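Local atomic coordinates of probable quinone reductase Qor (NADPH:quinone reductase) (Zeta-crystallin homolog protein) (PDB entry 4RVU), a protein that binds NADPH and probably transfers its electrons to quinones. Residues I8-T13 against F61-E66; G17-V22 against A310-A315; L34-E39 against C104-S109; G88-S93 against V118-A123; V301-R306 against S327-P332. All blocks are in the same frame, centred on the assembly; numbering follows the deposited sequence.

Contact 1: residues I8-T13 against F61-E66; sequences IEVTET and FVIGSE
Val10 and Phe61 form an antiparallel hydrogen-bonded pair, in which Val10 N gives an almost straight bond (178°) to Phe61 O at 2.8 Å and Val10 O receives Phe61 N at 3.1 Å. One residue along, Glu9 faces Val62 in a non-hydrogen-bonded pair, and the ladder runs out in a weak 3.3 Å bond from Ile63 N to Ile8 O. On the face that carries Val10, the valine CB sits 4.1 Å above the plane of the Phe61 ring, displaced from its centre toward the rim, a CH-pi contact. A chi1 of 61° wedges CG of Phe61 between its own backbone N and carbonyl carbon and turns the ring toward the neighbouring strand. This pair belongs to a three-stranded antiparallel sheet: strand 5-10 runs down the middle, with 61-62 on one edge and 20-24 on the other, where Glu9 bonds to the backbone of Arg20. Just past the strand, Ile63 aims its CB at Ile8, and the two CG2 methyls meet at 4.2 Å with the side chains crossing at a slant. On the other face, that of Glu9 and Val62, Glu9 CG rests 3.7 Å from Phe61 O, and Val62 CG1 lies 3.6 Å from Ile8 O. Ile63 also packs on Tyr100, and its side chain is about 8 Å from that of Tyr49, an NADPH-binding residue.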
# COMPACT_ATOMS: atom_id res chain seq x y z
N ILE A 8 -8.60 -20.45 -30.74
CA ILE A 8 -9.66 -19.50 -30.48
C ILE A 8 -9.09 -18.11 -30.73
O ILE A 8 -8.25 -17.61 -29.97
CB ILE A 8 -10.21 -19.62 -29.05
CG1 ILE A 8 -10.78 -21.02 -28.80
CG2 ILE A 8 -11.29 -18.57 -28.79
CD1 ILE A 8 -12.15 -21.28 -29.46
N GLU A 9 -9.53 -17.48 -31.81
CA GLU A 9 -8.95 -16.21 -32.21
C GLU A 9 -9.95 -15.08 -32.01
O GLU A 9 -11.16 -15.26 -32.21
CB GLU A 9 -8.53 -16.28 -33.68
CG GLU A 9 -8.01 -14.97 -34.25
CD GLU A 9 -7.82 -15.06 -35.75
OE1 GLU A 9 -8.83 -15.20 -36.46
OE2 GLU A 9 -6.66 -14.99 -36.20
N VAL A 10 -9.44 -13.92 -31.61
CA VAL A 10 -10.24 -12.71 -31.48
C VAL A 10 -9.82 -11.75 -32.60
O VAL A 10 -8.66 -11.35 -32.67
CB VAL A 10 -10.04 -12.07 -30.10
CG1 VAL A 10 -10.81 -10.76 -29.99
CG2 VAL A 10 -10.50 -13.05 -29.02
N THR A 11 -10.76 -11.44 -33.49
CA THR A 11 -10.53 -10.56 -34.63
C THR A 11 -11.02 -9.16 -34.28
O THR A 11 -10.47 -8.15 -34.73
CB THR A 11 -11.25 -11.11 -35.88
OG1 THR A 11 -10.49 -12.21 -36.41
CG2 THR A 11 -11.39 -10.05 -36.96
N GLU A 12 -12.06 -9.11 -33.46
CA GLU A 12 -12.55 -7.85 -32.92
C GLU A 12 -12.89 -8.09 -31.46
O GLU A 12 -13.33 -9.18 -31.09
CB GLU A 12 -13.78 -7.37 -33.69
CG GLU A 12 -15.12 -7.74 -33.05
CD GLU A 12 -16.31 -7.54 -33.98
OE1 GLU A 12 -16.43 -8.33 -34.94
OE2 GLU A 12 -17.11 -6.61 -33.74
N THR A 13 -12.67 -7.09 -30.61
CA THR A 13 -12.98 -7.22 -29.19
C THR A 13 -14.49 -7.12 -28.95
O THR A 13 -15.22 -6.62 -29.79
CB THR A 13 -12.21 -6.20 -28.34
OG1 THR A 13 -12.61 -4.86 -28.70
CG2 THR A 13 -10.71 -6.35 -28.54
N PHE A 61 -5.65 -11.72 -32.27
CA PHE A 61 -4.78 -12.53 -31.43
C PHE A 61 -5.48 -13.81 -31.00
O PHE A 61 -6.70 -13.86 -30.94
CB PHE A 61 -4.26 -11.74 -30.21
CG PHE A 61 -5.35 -11.25 -29.28
CD1 PHE A 61 -5.91 -9.99 -29.45
CD2 PHE A 61 -5.76 -12.02 -28.20
CE1 PHE A 61 -6.89 -9.52 -28.58
CE2 PHE A 61 -6.74 -11.57 -27.33
CZ PHE A 61 -7.31 -10.31 -27.52
N VAL A 62 -4.69 -14.86 -30.77
CA VAL A 62 -5.19 -16.07 -30.14
C VAL A 62 -5.08 -15.83 -28.64
O VAL A 62 -4.02 -15.43 -28.15
CB VAL A 62 -4.36 -17.31 -30.54
CG1 VAL A 62 -4.79 -18.53 -29.74
CG2 VAL A 62 -4.52 -17.59 -32.03
N ILE A 63 -6.17 -16.04 -27.91
CA ILE A 63 -6.30 -15.60 -26.52
C ILE A 63 -5.77 -16.62 -25.50
O ILE A 63 -5.67 -17.82 -25.80
CB ILE A 63 -7.77 -15.27 -26.24
CG1 ILE A 63 -7.96 -14.54 -24.91
CG2 ILE A 63 -8.62 -16.51 -26.32
CD1 ILE A 63 -9.24 -13.76 -24.85
N GLY A 64 -5.42 -16.14 -24.30
CA GLY A 64 -5.11 -17.00 -23.16
C GLY A 64 -3.63 -17.14 -22.85
O GLY A 64 -2.80 -17.06 -23.75
N SER A 65 -3.29 -17.36 -21.58
CA SER A 65 -1.88 -17.47 -21.21
C SER A 65 -1.52 -18.69 -20.37
O SER A 65 -0.35 -18.91 -20.07
CB SER A 65 -1.39 -16.19 -20.51
OG SER A 65 -1.88 -16.09 -19.19
N GLU A 66 -2.51 -19.50 -19.99
CA GLU A 66 -2.23 -20.64 -19.12
C GLU A 66 -2.43 -21.96 -19.87
O GLU A 66 -3.49 -22.20 -20.44
CB GLU A 66 -3.10 -20.60 -17.86
CG GLU A 66 -2.77 -21.68 -16.82
CD GLU A 66 -3.57 -21.55 -15.51
OE1 GLU A 66 -4.69 -20.98 -15.52
OE2 GLU A 66 -3.07 -22.01 -14.46

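Contact 2: residues G17-V22 against A310-A315; sequences GVLRHV and ADALRA
His21 swings its ring toward Ala310 because its CG lies anti to the backbone N (chi1 -175°), while Leu19, with CG anti to the carbonyl carbon (chi1 -61°), directs its CD1 methyl at the first turn of the helix beginning at Ala312. The imidazole is met flat: Ala310 CB stands over the middle of one ring face, 3.5 Å from the centroid and only 6° off the normal, in a well-centred CH-pi contact. The backbone follows it in, Ala310 CA coming to 3.5 Å from His21 CD2. His21 also stacks with the ring of His6 in the neighbouring strand. Leu19 CD1 rests against helix backbone, 3.9 Å from Ala312 O, and touches Leu313 CA as well. Farther along, Leu313 CD1 lies over Gly17 CA at 3.8 Å.

One water bridges the two segments, held by three bonds. It donates to Ala310 O at 2.8 Å and to Leu19 O at 3.2 Å, and it accepts from Leu313 N at 2.9 Å. The water thus serves an amide of the first helical turn, where Asp311 occupies the N-cap position but makes no capping bond with its side chain. On the other segment Arg20 NE bonds to Gly17 O, which lies in the guanidinium plane. What results is a helix start docked beside an edge strand: the beginning of helix 312-320, the connecting helix of the C-terminal beta-alpha-beta unit, and the turn before it dock on the lead-in and first part of strand 20-24 of the small N-terminal antiparallel sheet.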
# COMPACT_ATOMS: atom_id res chain seq x y z
N GLY A 17 -19.05 -13.80 -27.53
CA GLY A 17 -19.36 -14.15 -28.90
C GLY A 17 -18.21 -14.01 -29.88
O GLY A 17 -18.17 -14.72 -30.88
N VAL A 18 -17.28 -13.10 -29.60
CA VAL A 18 -16.14 -12.88 -30.51
C VAL A 18 -15.09 -14.00 -30.45
O VAL A 18 -14.16 -14.04 -31.26
CB VAL A 18 -15.46 -11.51 -30.27
CG1 VAL A 18 -16.48 -10.39 -30.27
CG2 VAL A 18 -14.67 -11.51 -28.97
N LEU A 19 -15.22 -14.90 -29.48
CA LEU A 19 -14.29 -16.02 -29.38
C LEU A 19 -14.55 -17.06 -30.48
O LEU A 19 -15.35 -17.98 -30.31
CB LEU A 19 -14.38 -16.66 -27.99
CG LEU A 19 -14.02 -15.75 -26.82
CD1 LEU A 19 -14.46 -16.34 -25.49
CD2 LEU A 19 -12.53 -15.46 -26.82
N ARG A 20 -13.86 -16.91 -31.62
CA ARG A 20 -14.08 -17.78 -32.77
C ARG A 20 -13.11 -18.95 -32.80
O ARG A 20 -11.90 -18.77 -32.68
CB ARG A 20 -13.99 -17.00 -34.07
CG ARG A 20 -14.96 -15.82 -34.15
CD ARG A 20 -16.39 -16.31 -34.01
NE ARG A 20 -17.34 -15.19 -33.95
CZ ARG A 20 -17.85 -14.59 -35.02
NH1 ARG A 20 -17.50 -14.98 -36.24
NH2 ARG A 20 -18.70 -13.58 -34.87
N HIS A 21 -13.66 -20.15 -32.97
CA HIS A 21 -12.89 -21.39 -33.11
C HIS A 21 -12.48 -21.53 -34.57
O HIS A 21 -13.34 -21.75 -35.43
CB HIS A 21 -13.78 -22.57 -32.71
CG HIS A 21 -13.09 -23.90 -32.69
ND1 HIS A 21 -13.43 -24.93 -33.55
CD2 HIS A 21 -12.10 -24.38 -31.90
CE1 HIS A 21 -12.66 -25.98 -33.30
NE2 HIS A 21 -11.86 -25.67 -32.30
N VAL A 22 -11.19 -21.40 -34.85
CA VAL A 22 -10.68 -21.37 -36.23
C VAL A 22 -9.44 -22.21 -36.46
O VAL A 22 -8.78 -22.65 -35.51
CB VAL A 22 -10.33 -19.94 -36.67
CG1 VAL A 22 -11.54 -19.03 -36.55
CG2 VAL A 22 -9.16 -19.40 -35.84
N ALA A 310 -13.34 -25.69 -28.24
CA ALA A 310 -14.22 -24.96 -29.15
C ALA A 310 -15.32 -24.20 -28.42
O ALA A 310 -15.94 -23.29 -28.99
CB ALA A 310 -14.83 -25.91 -30.21
N ASP A 311 -15.58 -24.58 -27.17
CA ASP A 311 -16.59 -23.93 -26.36
C ASP A 311 -16.01 -22.92 -25.38
O ASP A 311 -16.57 -22.72 -24.30
CB ASP A 311 -17.40 -24.96 -25.57
CG ASP A 311 -18.36 -25.75 -26.44
OD1 ASP A 311 -18.69 -25.28 -27.55
OD2 ASP A 311 -18.80 -26.83 -26.00
N ALA A 312 -14.91 -22.28 -25.76
CA ALA A 312 -14.36 -21.18 -24.96
C ALA A 312 -15.43 -20.13 -24.70
O ALA A 312 -15.50 -19.55 -23.61
CB ALA A 312 -13.18 -20.57 -25.68
N LEU A 313 -16.28 -19.88 -25.70
CA LEU A 313 -17.38 -18.93 -25.57
C LEU A 313 -18.24 -19.25 -24.35
O LEU A 313 -18.57 -18.36 -23.55
CB LEU A 313 -18.24 -18.96 -26.86
CG LEU A 313 -19.51 -18.12 -27.01
CD1 LEU A 313 -19.83 -17.94 -28.49
CD2 LEU A 313 -20.70 -18.76 -26.32
N ARG A 314 -18.59 -20.52 -24.21
CA ARG A 314 -19.48 -20.99 -23.16
C ARG A 314 -18.82 -20.80 -21.79
O ARG A 314 -19.46 -20.39 -20.83
CB ARG A 314 -19.83 -22.47 -23.43
CG ARG A 314 -20.74 -23.18 -22.43
CD ARG A 314 -21.12 -24.60 -22.96
NE ARG A 314 -20.76 -25.70 -22.06
CZ ARG A 314 -20.01 -26.75 -22.40
NH1 ARG A 314 -19.55 -26.87 -23.63
NH2 ARG A 314 -19.73 -27.69 -21.50
N ALA A 315 -17.52 -21.07 -21.72
CA ALA A 315 -16.77 -20.88 -20.49
C ALA A 315 -16.76 -19.41 -20.09
O ALA A 315 -16.94 -19.08 -18.92
CB ALA A 315 -15.35 -21.39 -20.63
O HOH W 1 -15.50 -20.57 -28.44

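Contact 3: residues L34-E39 against C104-S109; sequences LLIKAE and CTAPAS
Leu34 and Ile36 pair with Ala106 and Cys104 in an antiparallel ladder of the GroES-like domain; the directions of strands 34-38 and 104-107 make an angle of 133°, so this pair is twisted. Both hydrogen-bonded pairs are regular. Leu34 N reaches Ala106 O at 2.8 Å, and Ile36 N reaches Cys104 O at 2.8 Å in a bond that is close to straight (177°). The return bonds are a little longer, that from Ala106 N to Leu34 O being 3.1 Å.

The dense side is the face bearing Leu34, Ile36, Cys104 and Ala106. Ile36 lays CD1 on Ala106 CB at 4.0 Å, and Leu34 reaches past the strand end so that its CG meets Ala108 CB at 3.9 Å. Val91 of strand 90-93 packs against Ile36 on this face, and Thr111 adds cover to Leu34 and Ala106. Between the two segments the other face is much looser. Leu35 CD1 and Thr105 CG2 are 4.5 Å apart, and the leucine, with CG anti to its backbone N (chi1 173°), brings CD1 closer to a carbonyl than to any side chain of the partner strand, 3.6 Å from Cys104 O. Leu35 is nevertheless buried, since Gln26 and Pro29 pack against it. Solvent comes in at the two ends: the extended chain of Lys37 leads away from the partner strand, and Ser109, in the 3-10 turn after the strand, is exposed. Back inside the ladder, Leu34 O accepts Ala106 N and also lies 3.2 Å from Thr105 CA, in a CA-H...O contact.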
# COMPACT_ATOMS: atom_id res chain seq x y z
N LEU A 34 9.47 -22.31 -25.73
CA LEU A 34 9.14 -23.71 -25.93
C LEU A 34 7.88 -23.75 -26.77
O LEU A 34 7.08 -22.82 -26.71
CB LEU A 34 8.86 -24.37 -24.58
CG LEU A 34 9.95 -24.29 -23.54
CD1 LEU A 34 9.39 -24.62 -22.16
CD2 LEU A 34 11.05 -25.24 -23.91
N LEU A 35 7.70 -24.82 -27.55
CA LEU A 35 6.44 -25.05 -28.23
C LEU A 35 5.73 -26.15 -27.45
O LEU A 35 6.29 -27.23 -27.26
CB LEU A 35 6.69 -25.51 -29.67
CG LEU A 35 5.46 -25.96 -30.46
CD1 LEU A 35 4.57 -24.77 -30.76
CD2 LEU A 35 5.87 -26.67 -31.74
N ILE A 36 4.54 -25.86 -26.96
CA ILE A 36 3.82 -26.79 -26.10
C ILE A 36 2.63 -27.37 -26.84
O ILE A 36 1.84 -26.62 -27.42
CB ILE A 36 3.35 -26.07 -24.81
CG1 ILE A 36 4.57 -25.57 -24.02
CG2 ILE A 36 2.47 -26.98 -23.95
CD1 ILE A 36 4.24 -24.71 -22.82
N LYS A 37 2.50 -28.69 -26.85
CA LYS A 37 1.27 -29.29 -27.34
C LYS A 37 0.30 -29.40 -26.16
O LYS A 37 0.54 -30.16 -25.21
CB LYS A 37 1.51 -30.67 -27.96
CG LYS A 37 0.21 -31.30 -28.50
CD LYS A 37 0.40 -32.61 -29.24
CE LYS A 37 -0.95 -33.07 -29.80
NZ LYS A 37 -0.92 -34.47 -30.30
N ALA A 38 -0.79 -28.64 -26.22
CA ALA A 38 -1.74 -28.54 -25.10
C ALA A 38 -2.43 -29.85 -24.71
O ALA A 38 -2.89 -30.61 -25.58
CB ALA A 38 -2.77 -27.47 -25.39
N GLU A 39 -2.49 -30.10 -23.41
CA GLU A 39 -3.32 -31.17 -22.86
C GLU A 39 -4.49 -30.61 -22.06
O GLU A 39 -5.58 -31.19 -22.03
CB GLU A 39 -2.48 -32.12 -22.00
CG GLU A 39 -1.49 -32.91 -22.84
CD GLU A 39 -0.61 -33.84 -22.04
OE1 GLU A 39 -0.71 -33.88 -20.80
OE2 GLU A 39 0.20 -34.54 -22.68
N CYS A 104 0.90 -23.88 -28.54
CA CYS A 104 1.24 -22.49 -28.26
C CYS A 104 2.70 -22.40 -27.84
O CYS A 104 3.38 -23.42 -27.69
CB CYS A 104 0.34 -21.91 -27.16
SG CYS A 104 0.64 -22.59 -25.49
N THR A 105 3.18 -21.17 -27.66
CA THR A 105 4.56 -20.95 -27.22
C THR A 105 4.56 -20.36 -25.82
O THR A 105 3.61 -19.69 -25.43
CB THR A 105 5.30 -19.98 -28.14
OG1 THR A 105 4.61 -18.72 -28.14
CG2 THR A 105 5.37 -20.53 -29.56
N ALA A 106 5.64 -20.59 -25.08
CA ALA A 106 5.82 -19.96 -23.78
C ALA A 106 7.30 -19.78 -23.49
O ALA A 106 8.12 -20.60 -23.91
CB ALA A 106 5.13 -20.77 -22.67
N PRO A 107 7.67 -18.72 -22.76
CA PRO A 107 9.08 -18.56 -22.40
C PRO A 107 9.50 -19.70 -21.48
O PRO A 107 8.80 -19.95 -20.50
CB PRO A 107 9.12 -17.24 -21.61
CG PRO A 107 7.77 -16.58 -21.84
CD PRO A 107 6.81 -17.70 -22.12
N ALA A 108 10.61 -20.36 -21.79
CA ALA A 108 11.12 -21.43 -20.93
C ALA A 108 11.33 -20.99 -19.48
O ALA A 108 11.11 -21.77 -18.56
CB ALA A 108 12.42 -22.00 -21.52
N SER A 109 11.76 -19.75 -19.27
CA SER A 109 12.05 -19.25 -17.93
C SER A 109 10.78 -19.09 -17.07
O SER A 109 10.86 -19.00 -15.84
CB SER A 109 12.80 -17.93 -17.99
OG SER A 109 12.04 -16.96 -18.68

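Contact 4: residues G88-S93 against V118-A123; sequences GDRVVS and VTSEVA
Val118 O is gripped by both terminal nitrogens of Arg90: NH1 approaches at 3.0 Å in a weak, bent bond, while NH2 comes to 2.5 Å, so short that the exact value is doubtful. As modelled, NH2 reaches the oxygen in the carbonyl plane, on a lone pair, and the oxygen in turn lies nearly in the plane of the guanidinium. The same NH2 gives a second bond to Ser120 OG at 3.2 Å, again close to that plane, so with both partners the group is probably held edge-on. Arg90 gets there by a bend in its chain at chi3 (72°). NH2 also passes near Ser120 N, but these are two donors and make no bond. A cation beside a helix N terminus would be somewhat unfavourable; Glu39, hydrogen-bonded to Ser120 OG, may offset part of that charge.

Deeper in, the contact is apolar. Val92 CB faces Ala123 CB at 4.2 Å, and its CG2, anti to the backbone N, lies 3.6 Å from Ala123 O. Cys68 packs on both residues. Thr119 takes the N-cap position, its OG1 accepting Val122 N at 3.2 Å. This is a side-chain-capped helix start docked on a beta strand: the long helix 120-140, which leads on toward the Rossmann-type nucleotide-binding part, begins against strand 90-93 of the GroES-like domain.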
# COMPACT_ATOMS: atom_id res chain seq x y z
N GLY A 88 9.40 -33.46 -24.97
CA GLY A 88 8.77 -34.60 -24.32
C GLY A 88 8.31 -34.32 -22.89
O GLY A 88 7.43 -35.03 -22.38
N ASP A 89 8.92 -33.33 -22.24
CA ASP A 89 8.55 -33.00 -20.86
C ASP A 89 7.12 -32.47 -20.77
O ASP A 89 6.68 -31.72 -21.65
CB ASP A 89 9.51 -31.96 -20.26
CG ASP A 89 10.87 -32.54 -19.89
OD1 ASP A 89 11.02 -33.78 -19.88
OD2 ASP A 89 11.79 -31.75 -19.58
N ARG A 90 6.42 -32.85 -19.70
CA ARG A 90 5.12 -32.27 -19.37
C ARG A 90 5.39 -30.98 -18.61
O ARG A 90 6.12 -30.99 -17.61
CB ARG A 90 4.31 -33.21 -18.46
CG ARG A 90 3.76 -34.45 -19.13
CD ARG A 90 3.17 -35.40 -18.07
NE ARG A 90 1.93 -34.86 -17.55
CZ ARG A 90 1.63 -34.73 -16.26
NH1 ARG A 90 2.48 -35.12 -15.31
NH2 ARG A 90 0.47 -34.21 -15.92
N VAL A 91 4.82 -29.88 -19.08
CA VAL A 91 5.15 -28.58 -18.52
C VAL A 91 3.91 -27.72 -18.38
O VAL A 91 2.87 -28.02 -18.96
CB VAL A 91 6.20 -27.83 -19.36
CG1 VAL A 91 7.54 -28.57 -19.36
CG2 VAL A 91 5.69 -27.59 -20.78
N VAL A 92 4.01 -26.65 -17.60
CA VAL A 92 2.88 -25.76 -17.43
C VAL A 92 3.40 -24.33 -17.32
O VAL A 92 4.46 -24.08 -16.74
CB VAL A 92 2.01 -26.17 -16.21
CG1 VAL A 92 2.82 -26.16 -14.91
CG2 VAL A 92 0.77 -25.28 -16.09
N SER A 93 2.67 -23.39 -17.93
CA SER A 93 3.06 -21.98 -17.89
C SER A 93 1.82 -21.14 -17.74
O SER A 93 0.73 -21.54 -18.16
CB SER A 93 3.80 -21.59 -19.17
OG SER A 93 4.28 -20.25 -19.10
N VAL A 118 0.96 -35.29 -10.77
CA VAL A 118 -0.03 -34.23 -11.00
C VAL A 118 -0.55 -34.32 -12.43
O VAL A 118 0.25 -34.36 -13.39
CB VAL A 118 0.61 -32.83 -10.75
CG1 VAL A 118 -0.39 -31.72 -11.07
CG2 VAL A 118 1.09 -32.72 -9.30
N THR A 119 -1.87 -34.39 -12.59
CA THR A 119 -2.44 -34.47 -13.94
C THR A 119 -2.34 -33.14 -14.64
O THR A 119 -2.18 -32.08 -14.01
CB THR A 119 -3.92 -34.88 -13.96
OG1 THR A 119 -4.70 -33.86 -13.32
CG2 THR A 119 -4.15 -36.22 -13.25
N SER A 120 -2.44 -33.18 -15.96
CA SER A 120 -2.33 -31.97 -16.76
C SER A 120 -3.51 -31.03 -16.48
O SER A 120 -3.34 -29.81 -16.45
CB SER A 120 -2.23 -32.32 -18.24
OG SER A 120 -1.06 -33.09 -18.48
N GLU A 121 -4.70 -31.60 -16.26
CA GLU A 121 -5.88 -30.80 -15.90
C GLU A 121 -5.69 -30.05 -14.59
O GLU A 121 -6.03 -28.87 -14.48
CB GLU A 121 -7.11 -31.69 -15.74
CG GLU A 121 -7.79 -32.11 -17.01
CD GLU A 121 -9.05 -32.90 -16.71
OE1 GLU A 121 -9.17 -33.42 -15.58
OE2 GLU A 121 -9.91 -33.00 -17.61
N VAL A 122 -5.16 -30.74 -13.58
CA VAL A 122 -4.89 -30.09 -12.30
C VAL A 122 -3.82 -29.01 -12.45
O VAL A 122 -3.96 -27.92 -11.92
CB VAL A 122 -4.51 -31.11 -11.21
CG1 VAL A 122 -3.99 -30.41 -9.97
CG2 VAL A 122 -5.75 -31.95 -10.85
N ALA A 123 -2.75 -29.30 -13.19
CA ALA A 123 -1.71 -28.30 -13.43
C ALA A 123 -2.26 -27.02 -14.08
O ALA A 123 -1.89 -25.90 -13.70
CB ALA A 123 -0.58 -28.89 -14.28

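Contact 5: residues V301-R306 against S327-P332; sequences VAVGGR and SVVLLP
A beta-alpha-beta unit closes here, strands 303-308 and 327-331 running parallel with helix 312-320 between them in the chain, and Gly305 and Arg306 lie beside Val328 and Val329. The axes of strands 303-306 and 327-331 make an angle of 37°, so the strands splay, and the bonding is uneven. Ser327 O takes Gly304 N at 2.6 Å, although the N-H is bent to 133°, and it also receives a weak bond from Gly305 N. Val329 N to Gly305 O, at 3.0 Å, is a better-formed bond. At the start of the pairing a water bridges the two segments, donating to Ala302 O at 2.7 Å and accepting from Ser327 N at 2.9 Å.

The glycines allow close quarters: Val328 folds CG1 against the backbone of Gly305, with no side chain there to keep it off. On the face of Val329 and Arg306, Val303 CG1 meets Val329 CG2 at 3.9 Å, the two side chains crossing nearly at right angles. The same CG1 sits 3.7 Å above the centre of the Arg306 guanidinium plane. Arg306 is extended from CG to NE, its stem lying alongside Val329, and its CB touches Leu331 CD1 at 4.0 Å. Its NE edge is salt-bridged to Glu121, while Ser327 OG bonds to Ser125 O, both on helix 120-140. The carboxylate probably balances the arginine's charge while the Val303 methyl covers one face of the group, and both strands are tied to that helix close to the NADPH site, the side chain of Ser327 being about 6 Å from the bound NADPH.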
# COMPACT_ATOMS: atom_id res chain seq x y z
N VAL A 301 -6.04 -28.65 -5.43
CA VAL A 301 -6.65 -27.87 -6.49
C VAL A 301 -7.56 -28.77 -7.30
O VAL A 301 -7.09 -29.62 -8.05
CB VAL A 301 -5.61 -27.23 -7.41
CG1 VAL A 301 -6.31 -26.42 -8.51
CG2 VAL A 301 -4.68 -26.33 -6.60
N ALA A 302 -8.87 -28.58 -7.15
CA ALA A 302 -9.84 -29.42 -7.86
C ALA A 302 -10.06 -28.84 -9.25
O ALA A 302 -9.87 -27.64 -9.47
CB ALA A 302 -11.15 -29.48 -7.10
N VAL A 303 -10.44 -29.68 -10.20
CA VAL A 303 -10.84 -29.17 -11.51
C VAL A 303 -12.33 -28.84 -11.42
O VAL A 303 -13.17 -29.75 -11.41
CB VAL A 303 -10.60 -30.21 -12.62
CG1 VAL A 303 -11.00 -29.63 -13.98
CG2 VAL A 303 -9.14 -30.63 -12.63
N GLY A 304 -12.66 -27.55 -11.36
CA GLY A 304 -14.03 -27.13 -11.08
C GLY A 304 -14.98 -27.18 -12.26
O GLY A 304 -16.20 -27.21 -12.09
N GLY A 305 -14.44 -27.19 -13.47
CA GLY A 305 -15.29 -27.29 -14.64
C GLY A 305 -14.44 -27.56 -15.86
O GLY A 305 -13.28 -27.15 -15.90
N ARG A 306 -15.03 -28.23 -16.85
CA ARG A 306 -14.32 -28.60 -18.07
C ARG A 306 -15.17 -28.26 -19.28
O ARG A 306 -16.39 -28.48 -19.27
CB ARG A 306 -14.06 -30.11 -18.09
CG ARG A 306 -13.22 -30.62 -16.96
CD ARG A 306 -13.14 -32.14 -17.02
NE ARG A 306 -12.24 -32.68 -16.01
CZ ARG A 306 -12.61 -32.95 -14.76
NH1 ARG A 306 -13.86 -32.71 -14.36
NH2 ARG A 306 -11.73 -33.45 -13.90
N SER A 327 -11.37 -23.63 -10.37
CA SER A 327 -10.67 -23.44 -11.64
C SER A 327 -11.41 -24.19 -12.73
O SER A 327 -11.90 -25.30 -12.51
CB SER A 327 -9.25 -23.98 -11.55
OG SER A 327 -8.51 -23.33 -10.52
N VAL A 328 -11.51 -23.57 -13.90
CA VAL A 328 -12.04 -24.31 -15.05
C VAL A 328 -10.99 -24.39 -16.15
O VAL A 328 -10.09 -23.53 -16.24
CB VAL A 328 -13.40 -23.75 -15.55
CG1 VAL A 328 -14.43 -23.71 -14.40
CG2 VAL A 328 -13.23 -22.38 -16.13
N VAL A 329 -11.09 -25.45 -16.95
CA VAL A 329 -10.12 -25.70 -18.01
C VAL A 329 -10.82 -25.94 -19.34
O VAL A 329 -11.96 -26.39 -19.37
CB VAL A 329 -9.20 -26.92 -17.70
CG1 VAL A 329 -8.29 -26.64 -16.52
CG2 VAL A 329 -10.03 -28.17 -17.45
N LEU A 330 -10.11 -25.62 -20.43
CA LEU A 330 -10.55 -25.97 -21.77
C LEU A 330 -9.77 -27.22 -22.20
O LEU A 330 -8.59 -27.35 -21.88
CB LEU A 330 -10.26 -24.83 -22.75
CG LEU A 330 -10.91 -23.50 -22.43
CD1 LEU A 330 -10.58 -22.48 -23.52
CD2 LEU A 330 -12.41 -23.66 -22.28
N LEU A 331 -10.44 -28.14 -22.89
CA LEU A 331 -9.81 -29.39 -23.30
C LEU A 331 -9.71 -29.48 -24.82
O LEU A 331 -10.74 -29.49 -25.51
CB LEU A 331 -10.63 -30.56 -22.76
CG LEU A 331 -10.85 -30.64 -21.25
CD1 LEU A 331 -11.79 -31.79 -20.93
CD2 LEU A 331 -9.53 -30.82 -20.54
N PRO A 332 -8.48 -29.54 -25.36
CA PRO A 332 -8.28 -29.54 -26.82
C PRO A 332 -8.46 -30.93 -27.44
O PRO A 332 -8.41 -31.87 -26.64
CB PRO A 332 -6.83 -29.11 -26.96
CG PRO A 332 -6.16 -29.76 -25.76
CD PRO A 332 -7.20 -29.64 -24.64
O HOH W 2 -10.78 -25.41 -8.22

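How the contacts relate
From the N terminus, contact 1 closes the first loop, joining strand 5-10 to 61-62. Contact 2 opens within that loop and crosses it, closing only at 310-315; it spans most of the chain and encloses contacts 3 and 4. Contact 3 also crosses contact 1, and contact 4 crosses contact 3, the two meeting through Glu39 and Ser120. Contact 5 follows contacts 1, 3 and 4 in series but crosses contact 2, where Leu330 packs on Ala312 and Ala315. Glu121 and Arg306 join contacts 4 and 5. Together they tie the N-terminal sheet, the GroES-like strands, helix 120-140 and the C-terminal beta-alpha-beta unit to one another.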